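Side-chain contacts in protease Do-like 1, chloroplastic (PDB 3QO6), which acts as a serine protease of the thylakoid that is required at high temperature and may degrade damaged proteins: residues I66-N69 and Y70-R74; G218-V221 and D222-R226; S298-Y301 and R302-Q306; T287-G291 and T292-N296. All blocks are in the same frame, centred on the assembly; numbering follows the deposited sequence.

Interaction 1: I66-N69 and Y70-R74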
loop_
_atom_site.group_PDB
_atom_site.type_symbol
_atom_site.label_atom_id
_atom_site.label_comp_id
_atom_site.label_asym_id
_atom_site.label_seq_id
_atom_site.Cartn_x
_atom_site.Cartn_y
_atom_site.Cartn_z
ATOM N N ILE B 66 26.922 -17.179 -28.379
ATOM C CA ILE B 66 26.067 -16.043 -28.073
ATOM C C ILE B 66 26.423 -15.478 -26.680
ATOM O O ILE B 66 26.588 -16.236 -25.701
ATOM C CB ILE B 66 24.569 -16.472 -28.106
ATOM C CG1 ILE B 66 24.234 -17.144 -29.442
ATOM C CG2 ILE B 66 23.676 -15.270 -27.895
ATOM C CD1 ILE B 66 24.320 -16.230 -30.666
ATOM N N VAL B 67 26.558 -14.148 -26.612
ATOM C CA VAL B 67 26.888 -13.454 -25.370
ATOM C C VAL B 67 25.667 -12.795 -24.739
ATOM O O VAL B 67 24.767 -12.329 -25.425
ATOM C CB VAL B 67 27.949 -12.366 -25.608
ATOM C CG1 VAL B 67 28.466 -11.831 -24.281
ATOM C CG2 VAL B 67 29.090 -12.937 -26.412
ATOM N N THR B 68 25.631 -12.759 -23.419
ATOM C CA THR B 68 24.516 -12.128 -22.757
ATOM C C THR B 68 24.866 -11.889 -21.309
ATOM O O THR B 68 25.986 -12.113 -20.882
ATOM C CB THR B 68 23.247 -13.001 -22.844
ATOM O OG1 THR B 68 22.106 -12.219 -22.482
ATOM C CG2 THR B 68 23.335 -14.185 -21.891
ATOM N N ASN B 69 23.893 -11.404 -20.559
ATOM C CA ASN B 69 24.088 -11.158 -19.150
ATOM C C ASN B 69 23.789 -12.481 -18.477
ATOM O O ASN B 69 22.855 -13.212 -18.865
ATOM C CB ASN B 69 23.094 -10.094 -18.626
ATOM C CG ASN B 69 23.595 -8.665 -18.798
ATOM O OD1 ASN B 69 22.809 -7.753 -19.047
ATOM N ND2 ASN B 69 24.895 -8.461 -18.651
ATOM N N TYR B 70 24.577 -12.806 -17.468
ATOM C CA TYR B 70 24.297 -14.022 -16.765
ATOM C C TYR B 70 22.920 -13.926 -16.118
ATOM O O TYR B 70 22.136 -14.883 -16.201
ATOM C CB TYR B 70 25.335 -14.276 -15.695
ATOM C CG TYR B 70 24.934 -15.387 -14.765
ATOM C CD1 TYR B 70 24.501 -16.629 -15.270
ATOM C CD2 TYR B 70 25.014 -15.218 -13.381
ATOM C CE1 TYR B 70 24.162 -17.662 -14.420
ATOM C CE2 TYR B 70 24.682 -16.245 -12.525
ATOM C CZ TYR B 70 24.254 -17.462 -13.042
ATOM O OH TYR B 70 23.882 -18.454 -12.156
ATOM N N HIS B 71 22.602 -12.778 -15.502
ATOM C CA HIS B 71 21.309 -12.665 -14.825
ATOM C C HIS B 71 20.098 -12.948 -15.704
ATOM O O HIS B 71 19.025 -13.217 -15.197
ATOM C CB HIS B 71 21.153 -11.316 -14.085
ATOM C CG HIS B 71 20.712 -10.173 -14.948
ATOM N ND1 HIS B 71 21.577 -9.190 -15.380
ATOM C CD2 HIS B 71 19.503 -9.869 -15.479
ATOM C CE1 HIS B 71 20.919 -8.337 -16.145
ATOM N NE2 HIS B 71 19.660 -8.725 -16.222
ATOM N N VAL B 72 20.285 -12.918 -17.017
ATOM C CA VAL B 72 19.211 -13.194 -17.973
ATOM C C VAL B 72 19.001 -14.711 -18.123
ATOM O O VAL B 72 17.902 -15.179 -18.407
ATOM C CB VAL B 72 19.588 -12.615 -19.366
ATOM C CG1 VAL B 72 18.683 -13.169 -20.452
ATOM C CG2 VAL B 72 19.522 -11.104 -19.336
ATOM N N ILE B 73 20.084 -15.459 -17.925
ATOM C CA ILE B 73 20.147 -16.914 -18.061
ATOM C C ILE B 73 19.802 -17.633 -16.760
ATOM O O ILE B 73 19.229 -18.728 -16.770
ATOM C CB ILE B 73 21.589 -17.304 -18.517
ATOM C CG1 ILE B 73 21.750 -16.986 -19.991
ATOM C CG2 ILE B 73 21.916 -18.732 -18.234
ATOM C CD1 ILE B 73 20.631 -17.436 -20.854
ATOM N N ARG B 74 20.161 -17.020 -15.638
ATOM C CA ARG B 74 19.901 -17.615 -14.334
ATOM C C ARG B 74 18.545 -18.287 -14.236
ATOM O O ARG B 74 17.529 -17.714 -14.646
ATOM C CB ARG B 74 19.984 -16.552 -13.237
ATOM C CG ARG B 74 21.358 -16.342 -12.637
ATOM C CD ARG B 74 21.502 -17.046 -11.289
ATOM N NE ARG B 74 20.625 -16.469 -10.274
ATOM C CZ ARG B 74 20.179 -17.125 -9.205
ATOM N NH1 ARG B 74 20.522 -18.400 -8.989
ATOM N NH2 ARG B 74 19.369 -16.503 -8.357
#

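Interaction 2: G218-V221 and D222-R226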
loop_
_atom_site.group_PDB
_atom_site.type_symbol
_atom_site.label_atom_id
_atom_site.label_comp_id
_atom_site.label_asym_id
_atom_site.label_seq_id
_atom_site.Cartn_x
_atom_site.Cartn_y
_atom_site.Cartn_z
ATOM N N GLY B 218 35.475 -9.247 -23.608
ATOM C CA GLY B 218 36.252 -10.094 -24.494
ATOM C C GLY B 218 37.127 -11.116 -23.789
ATOM O O GLY B 218 37.215 -12.261 -24.235
ATOM N N GLY B 219 37.778 -10.714 -22.698
ATOM C CA GLY B 219 38.627 -11.638 -21.972
ATOM C C GLY B 219 37.813 -12.794 -21.425
ATOM O O GLY B 219 38.160 -13.964 -21.620
ATOM N N ILE B 220 36.727 -12.448 -20.735
ATOM C CA ILE B 220 35.808 -13.400 -20.127
ATOM C C ILE B 220 35.194 -14.354 -21.153
ATOM O O ILE B 220 35.067 -15.546 -20.892
ATOM C CB ILE B 220 34.693 -12.645 -19.405
ATOM C CG1 ILE B 220 35.292 -11.910 -18.216
ATOM C CG2 ILE B 220 33.542 -13.597 -19.013
ATOM C CD1 ILE B 220 34.259 -11.197 -17.396
ATOM N N VAL B 221 34.794 -13.847 -22.312
ATOM C CA VAL B 221 34.244 -14.741 -23.310
ATOM C C VAL B 221 35.329 -15.746 -23.774
ATOM O O VAL B 221 35.011 -16.918 -24.001
ATOM C CB VAL B 221 33.656 -13.955 -24.514
ATOM C CG1 VAL B 221 33.260 -14.905 -25.644
ATOM C CG2 VAL B 221 32.422 -13.186 -24.057
ATOM N N ASP B 222 36.592 -15.312 -23.900
ATOM C CA ASP B 222 37.652 -16.233 -24.311
ATOM C C ASP B 222 37.744 -17.352 -23.292
ATOM O O ASP B 222 37.558 -18.531 -23.623
ATOM C CB ASP B 222 39.022 -15.554 -24.389
ATOM C CG ASP B 222 39.095 -14.525 -25.479
ATOM O OD1 ASP B 222 38.689 -14.840 -26.616
ATOM O OD2 ASP B 222 39.564 -13.398 -25.207
ATOM N N GLN B 223 38.021 -16.977 -22.050
ATOM C CA GLN B 223 38.149 -17.952 -20.989
ATOM C C GLN B 223 36.948 -18.855 -20.865
ATOM O O GLN B 223 37.074 -20.027 -20.527
ATOM C CB GLN B 223 38.370 -17.262 -19.666
ATOM C CG GLN B 223 39.620 -16.460 -19.618
ATOM C CD GLN B 223 39.771 -15.831 -18.270
ATOM O OE1 GLN B 223 39.882 -16.538 -17.257
ATOM N NE2 GLN B 223 39.748 -14.495 -18.226
ATOM N N LEU B 224 35.775 -18.315 -21.134
ATOM C CA LEU B 224 34.585 -19.121 -21.028
ATOM C C LEU B 224 34.463 -20.162 -22.148
ATOM O O LEU B 224 33.945 -21.265 -21.924
ATOM C CB LEU B 224 33.356 -18.223 -20.999
ATOM C CG LEU B 224 33.069 -17.529 -19.672
ATOM C CD1 LEU B 224 31.856 -16.634 -19.846
ATOM C CD2 LEU B 224 32.814 -18.573 -18.576
ATOM N N VAL B 225 34.933 -19.823 -23.347
ATOM C CA VAL B 225 34.837 -20.750 -24.472
ATOM C C VAL B 225 35.920 -21.826 -24.376
ATOM O O VAL B 225 35.722 -22.953 -24.811
ATOM C CB VAL B 225 34.947 -20.003 -25.826
ATOM C CG1 VAL B 225 35.014 -20.988 -26.946
ATOM C CG2 VAL B 225 33.726 -19.094 -26.038
ATOM N N ARG B 226 37.054 -21.475 -23.784
ATOM C CA ARG B 226 38.164 -22.403 -23.630
ATOM C C ARG B 226 38.000 -23.391 -22.500
ATOM O O ARG B 226 38.202 -24.592 -22.675
ATOM C CB ARG B 226 39.448 -21.662 -23.332
ATOM C CG ARG B 226 39.987 -20.828 -24.428
ATOM C CD ARG B 226 41.352 -20.382 -24.009
ATOM N NE ARG B 226 41.893 -19.418 -24.941
ATOM C CZ ARG B 226 42.954 -18.668 -24.689
ATOM N NH1 ARG B 226 43.588 -18.784 -23.521
ATOM N NH2 ARG B 226 43.364 -17.793 -25.603
#

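Interaction 3: S298-Y301 and R302-Q306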
loop_
_atom_site.group_PDB
_atom_site.type_symbol
_atom_site.label_atom_id
_atom_site.label_comp_id
_atom_site.label_asym_id
_atom_site.label_seq_id
_atom_site.Cartn_x
_atom_site.Cartn_y
_atom_site.Cartn_z
ATOM N N SER B 298 34.447 -1.661 -1.038
ATOM C CA SER B 298 34.786 -1.304 -2.415
ATOM C C SER B 298 36.287 -1.252 -2.666
ATOM O O SER B 298 36.770 -1.736 -3.685
ATOM C CB SER B 298 34.175 0.055 -2.782
ATOM O OG SER B 298 34.846 0.639 -3.898
ATOM N N ASP B 299 37.018 -0.646 -1.740
ATOM C CA ASP B 299 38.457 -0.528 -1.884
ATOM C C ASP B 299 39.122 -1.891 -1.951
ATOM O O ASP B 299 39.982 -2.122 -2.804
ATOM C CB ASP B 299 39.055 0.289 -0.729
ATOM C CG ASP B 299 38.721 1.782 -0.824
ATOM O OD1 ASP B 299 38.574 2.301 -1.963
ATOM O OD2 ASP B 299 38.631 2.438 0.245
ATOM N N LEU B 300 38.716 -2.793 -1.061
ATOM C CA LEU B 300 39.288 -4.132 -1.030
ATOM C C LEU B 300 38.975 -4.825 -2.347
ATOM O O LEU B 300 39.870 -5.243 -3.075
ATOM C CB LEU B 300 38.710 -4.929 0.137
ATOM C CG LEU B 300 39.350 -6.290 0.424
ATOM C CD1 LEU B 300 40.839 -6.098 0.768
ATOM C CD2 LEU B 300 38.591 -6.990 1.576
ATOM N N TYR B 301 37.688 -4.917 -2.654
ATOM C CA TYR B 301 37.232 -5.546 -3.878
ATOM C C TYR B 301 38.000 -5.061 -5.064
ATOM O O TYR B 301 38.585 -5.844 -5.799
ATOM C CB TYR B 301 35.767 -5.236 -4.119
ATOM C CG TYR B 301 34.847 -6.204 -3.450
ATOM C CD1 TYR B 301 33.817 -5.749 -2.617
ATOM C CD2 TYR B 301 35.007 -7.577 -3.631
ATOM C CE1 TYR B 301 32.972 -6.635 -1.982
ATOM C CE2 TYR B 301 34.172 -8.471 -2.995
ATOM C CZ TYR B 301 33.150 -7.994 -2.172
ATOM O OH TYR B 301 32.299 -8.873 -1.542
ATOM N N ARG B 302 37.971 -3.750 -5.237
ATOM C CA ARG B 302 38.621 -3.092 -6.347
ATOM C C ARG B 302 40.075 -3.516 -6.455
ATOM O O ARG B 302 40.544 -3.879 -7.536
ATOM C CB ARG B 302 38.513 -1.575 -6.163
ATOM C CG ARG B 302 38.973 -0.740 -7.345
ATOM C CD ARG B 302 38.936 0.749 -6.989
ATOM N NE ARG B 302 39.503 1.014 -5.663
ATOM C CZ ARG B 302 40.736 0.677 -5.264
ATOM N NH1 ARG B 302 41.581 0.051 -6.084
ATOM N NH2 ARG B 302 41.128 0.951 -4.022
ATOM N N ILE B 303 40.780 -3.499 -5.332
ATOM C CA ILE B 303 42.183 -3.851 -5.340
ATOM C C ILE B 303 42.446 -5.317 -5.698
ATOM O O ILE B 303 43.341 -5.596 -6.485
ATOM C CB ILE B 303 42.825 -3.491 -3.999
ATOM C CG1 ILE B 303 44.308 -3.231 -4.196
ATOM C CG2 ILE B 303 42.643 -4.611 -3.024
ATOM C CD1 ILE B 303 44.604 -2.256 -5.322
ATOM N N LEU B 304 41.683 -6.257 -5.146
ATOM C CA LEU B 304 41.889 -7.665 -5.491
ATOM C C LEU B 304 41.482 -7.931 -6.926
ATOM O O LEU B 304 41.929 -8.892 -7.537
ATOM C CB LEU B 304 41.071 -8.591 -4.605
ATOM C CG LEU B 304 41.752 -9.237 -3.403
ATOM C CD1 LEU B 304 42.063 -8.197 -2.342
ATOM C CD2 LEU B 304 40.819 -10.296 -2.850
ATOM N N ASP B 305 40.619 -7.082 -7.456
ATOM C CA ASP B 305 40.156 -7.229 -8.824
ATOM C C ASP B 305 41.345 -7.191 -9.770
ATOM O O ASP B 305 41.247 -7.586 -10.929
ATOM C CB ASP B 305 39.220 -6.083 -9.176
ATOM C CG ASP B 305 38.187 -6.476 -10.208
ATOM O OD1 ASP B 305 37.812 -5.593 -11.014
ATOM O OD2 ASP B 305 37.746 -7.657 -10.199
ATOM N N GLN B 306 42.472 -6.704 -9.267
ATOM C CA GLN B 306 43.674 -6.573 -10.068
ATOM C C GLN B 306 44.625 -7.733 -9.898
ATOM O O GLN B 306 45.625 -7.831 -10.605
ATOM C CB GLN B 306 44.392 -5.279 -9.690
ATOM C CG GLN B 306 43.611 -4.017 -10.036
ATOM C CD GLN B 306 43.605 -3.737 -11.531
ATOM O OE1 GLN B 306 44.549 -3.140 -12.063
ATOM N NE2 GLN B 306 42.548 -4.187 -12.223
#

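Interaction 4: T287-G291 and T292-N296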
loop_
_atom_site.group_PDB
_atom_site.type_symbol
_atom_site.label_atom_id
_atom_site.label_comp_id
_atom_site.label_asym_id
_atom_site.label_seq_id
_atom_site.Cartn_x
_atom_site.Cartn_y
_atom_site.Cartn_z
ATOM N N THR B 287 43.627 -2.457 6.596
ATOM C CA THR B 287 43.763 -1.028 6.365
ATOM C C THR B 287 44.481 -0.770 5.046
ATOM O O THR B 287 44.417 0.323 4.478
ATOM C CB THR B 287 44.540 -0.370 7.537
ATOM O OG1 THR B 287 45.882 -0.880 7.585
ATOM C CG2 THR B 287 43.846 -0.690 8.872
ATOM N N SER B 288 45.164 -1.797 4.556
ATOM C CA SER B 288 45.880 -1.692 3.299
ATOM C C SER B 288 46.213 -3.081 2.777
ATOM O O SER B 288 46.329 -4.048 3.540
ATOM C CB SER B 288 47.178 -0.902 3.476
ATOM O OG SER B 288 48.243 -1.749 3.887
ATOM N N VAL B 289 46.348 -3.170 1.461
ATOM C CA VAL B 289 46.689 -4.415 0.796
ATOM C C VAL B 289 47.802 -3.986 -0.154
ATOM O O VAL B 289 47.627 -3.050 -0.940
ATOM C CB VAL B 289 45.482 -4.975 0.033
ATOM C CG1 VAL B 289 45.122 -4.056 -1.111
ATOM C CG2 VAL B 289 45.787 -6.353 -0.460
ATOM N N ASN B 290 48.943 -4.666 -0.056
ATOM C CA ASN B 290 50.137 -4.339 -0.833
ATOM C C ASN B 290 50.106 -3.018 -1.613
ATOM O O ASN B 290 49.786 -2.979 -2.797
ATOM C CB ASN B 290 50.549 -5.500 -1.759
ATOM C CG ASN B 290 49.461 -5.926 -2.703
ATOM O OD1 ASN B 290 48.711 -5.105 -3.223
ATOM N ND2 ASN B 290 49.386 -7.227 -2.959
ATOM N N GLY B 291 50.446 -1.935 -0.919
ATOM C CA GLY B 291 50.481 -0.630 -1.548
ATOM C C GLY B 291 49.217 0.172 -1.354
ATOM O O GLY B 291 49.173 1.103 -0.551
ATOM N N THR B 292 48.179 -0.196 -2.092
ATOM C CA THR B 292 46.911 0.504 -2.015
ATOM C C THR B 292 46.231 0.376 -0.658
ATOM O O THR B 292 46.202 -0.701 -0.052
ATOM C CB THR B 292 45.963 -0.000 -3.089
ATOM O OG1 THR B 292 46.610 0.082 -4.366
ATOM C CG2 THR B 292 44.692 0.839 -3.102
ATOM N N LYS B 293 45.684 1.496 -0.194
ATOM C CA LYS B 293 44.996 1.552 1.084
ATOM C C LYS B 293 43.571 1.059 0.940
ATOM O O LYS B 293 42.951 1.202 -0.113
ATOM C CB LYS B 293 44.963 2.981 1.620
ATOM C CG LYS B 293 44.194 3.097 2.922
ATOM C CD LYS B 293 44.095 4.530 3.417
ATOM C CE LYS B 293 43.450 4.578 4.804
ATOM N NZ LYS B 293 43.304 5.975 5.320
ATOM N N VAL B 294 43.051 0.497 2.019
ATOM C CA VAL B 294 41.702 -0.026 2.025
ATOM C C VAL B 294 40.935 0.672 3.139
ATOM O O VAL B 294 41.329 0.590 4.302
ATOM C CB VAL B 294 41.726 -1.549 2.293
ATOM C CG1 VAL B 294 40.345 -2.042 2.590
ATOM C CG2 VAL B 294 42.312 -2.287 1.100
ATOM N N SER B 295 39.853 1.365 2.795
ATOM C CA SER B 295 39.048 2.061 3.803
ATOM C C SER B 295 37.667 1.441 3.967
ATOM O O SER B 295 36.978 1.717 4.939
ATOM C CB SER B 295 38.878 3.536 3.440
ATOM O OG SER B 295 40.049 4.283 3.701
ATOM N N ASN B 296 37.275 0.595 3.019
ATOM C CA ASN B 296 35.962 -0.058 3.040
ATOM C C ASN B 296 35.933 -1.232 2.058
ATOM O O ASN B 296 36.948 -1.556 1.429
ATOM C CB ASN B 296 34.913 0.931 2.599
ATOM C CG ASN B 296 35.214 1.482 1.239
ATOM O OD1 ASN B 296 35.766 2.574 1.099
ATOM N ND2 ASN B 296 34.892 0.704 0.215
#

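Interaction 1: I66-N69 and Y70-R74
N69 and H71 touch through their side chains, which run alongside each other in the same direction. OD1 of N69 is 3.5 Å from CE1 of H71. CB of N69 packs 3.7 Å from ND1 of the same ring. The amide and the imidazole are turned only 25° apart. CG of H71 sits between its own backbone N and carbonyl carbon (chi1 83°), and this brings the ring back alongside N69. Two other side chains of the short helix fold onto the end of the strand. CG2 of V72 rests on CB of N69 at 3.8 Å. CG1 of I73 meets CG2 of T68 at 3.7 Å. One backbone bond joins strand to helix, from N of V72 to O of N69 at 3.2 Å. Its donor stands well above the carbonyl plane, 66° out of it. O of Y70 accepts from N of I73 and from N of R74, just past this short, weakly bonded helix.

Direct partners outside fix the polar ends. ND1 of H71 is hydrogen-bonded to OD2 of D101, and ND2 of N69 to the backbone O of D101, while OD1 of N69 takes a weak bond from N of G181. H71 also touches S180 and packs on the backbone of a bound peptide.

H71, D101 and S180 are the predicted charge relay residues. D101 therefore grips both partners of the pair: its carboxylate holds the imidazole, and its carbonyl holds the amide beside it. This would limit rotation of the ring and keep it between D101 and S180, as a serine protease triad requires.

Interaction 2: G218-V221 and D222-R226
A chi1 of -67° sets CG1 of I220 beside the backbone N, which leaves CG2 anti to it. L224 has CG beside its N (chi1 -78°) with CD1 extended beyond. These torsions lay the two side chains side by side, one helical turn apart. CG2 of I220 meets CD1 of L224 at 3.6 Å. V221 and V225 repeat the pattern more loosely, with CG1 of V221 4.2 Å from CG2 of V225.

Four backbone bonds run beneath these pairs, each from residue i+4 to residue i. The straightest goes from N of Q223 to O of G219, at 3.0 Å and 171°. The side chain of Q223 extends over the same carbonyl, and its CG is 3.5 Å from O of G219. D222 behaves differently. Its N bonds to O of G218 at 3.1 Å, but its OD2 also lies 2.8 Å from that oxygen. Two acceptors this close would probably repel, so the position of the exposed carboxylate is doubtful.

The apolar side of the helix faces the protease barrel. I220 packs on V102, V221 on V67 and V104, and L224 on V104. A closing helix laid against the N-terminal barrel is characteristic of chymotrypsin-like proteases. Here helix 214-227 plays that part and leads on toward the PDZ domain.

Interaction 3: S298-Y301 and R302-Q306
R302 reaches back along the helix to D299, and its side chain can be followed from CB to tip. CB lies 3.0 Å from O of S298, the carbonyl that also accepts from N of R302 at 2.8 Å. CG is anti to the backbone N (chi1 -172°), and the chain runs extended to CD. It then bends (chi3 45°), which turns the guanidinium back over the preceding turn. NE comes 4.0 Å from OD1 of D299. CZ passes 3.8 Å from O of D299, a carbonyl that lies over one face of the guanidinium, toward its rim. NH2 ends 3.5 Å from OD1 of D299 and makes a long salt bridge. OD1 approaches at the guanidinium edge, in its plane, yet the carboxylate itself is turned 57° from that plane. The other carboxylate oxygen, OD2, bonds to N of S295, one residue before the N-cap N296. D299 thus ties R302 to the start of the helix.

Another side of the helix is apolar. CD1 of L300 packs on CD1 of L304 at 3.9 Å, with the two leucines side by side. Toward the end of the helix, N of D305 bonds to O of Y301 at 2.9 Å.

L300 and Y301 both pack on a modified side chain of a bound peptide, and OH of Y301 bonds to the peptide backbone. Y301 also touches P164 of the protease domain. Helix 297-304 is thus consistent with the helix that lines the peptide groove of PDZ domains.

Interaction 4: T287-G291 and T292-N296
A tight beta hairpin of the PDZ domain joins strand 285-289 to strand 292-293, with N290 and G291 at its turn. Two backbone bonds hold its arms. N of V294 gives to O of T287 at 2.8 Å and 173°, from above the carbonyl plane. N of V289 gives to O of T292 at 2.9 Å, almost in line with the C=O. A weak bond from N of T292 to O of N290 lies within the turn. G291 takes a positive phi of 96°, at backbone angles where a CB would jam against the carbonyl of N290.

S288 and K293 form an antiparallel non-hydrogen-bonded pair. CG of K293 lies 3.2 Å from O of T287. V289 has CG1 between its backbone N and carbonyl carbon (chi1 66°). From there CG1 crosses to CG2 of V294 at 4.0 Å.

Strand 312-318 also pairs with strand 285-289: T287 and S288 both face E316 in a classic beta bulge, and OG1 of T287 bonds to the E316 carboxylate. V289 also packs on V313 of strand 312-318. Helix 297-304 covers the valines: I303 touches V289, and L300 touches V294.

Interactions 1 and 2 belong to the protease part of the chain, interactions 3 and 4 to the PDZ domain. Along the sequence the order is 1, 2, 4, 3. Interactions 1 and 2 have centres 14 Å apart and touch where V67 packs on V221, so helix 214-227 leans on the strand that leads to H71. Interactions 3 and 4 have centres 9 Å apart. Helix 297-304 follows strand 292-293 and lies against it through R302 on T292. Interactions 1 and 3 have centres 24 Å apart, nearest atoms about 15 Å apart. Each pair packs within its own domain, but helix 297-304 also meets the protease domain: S298 bonds to E155, and D305 salt-bridges K100.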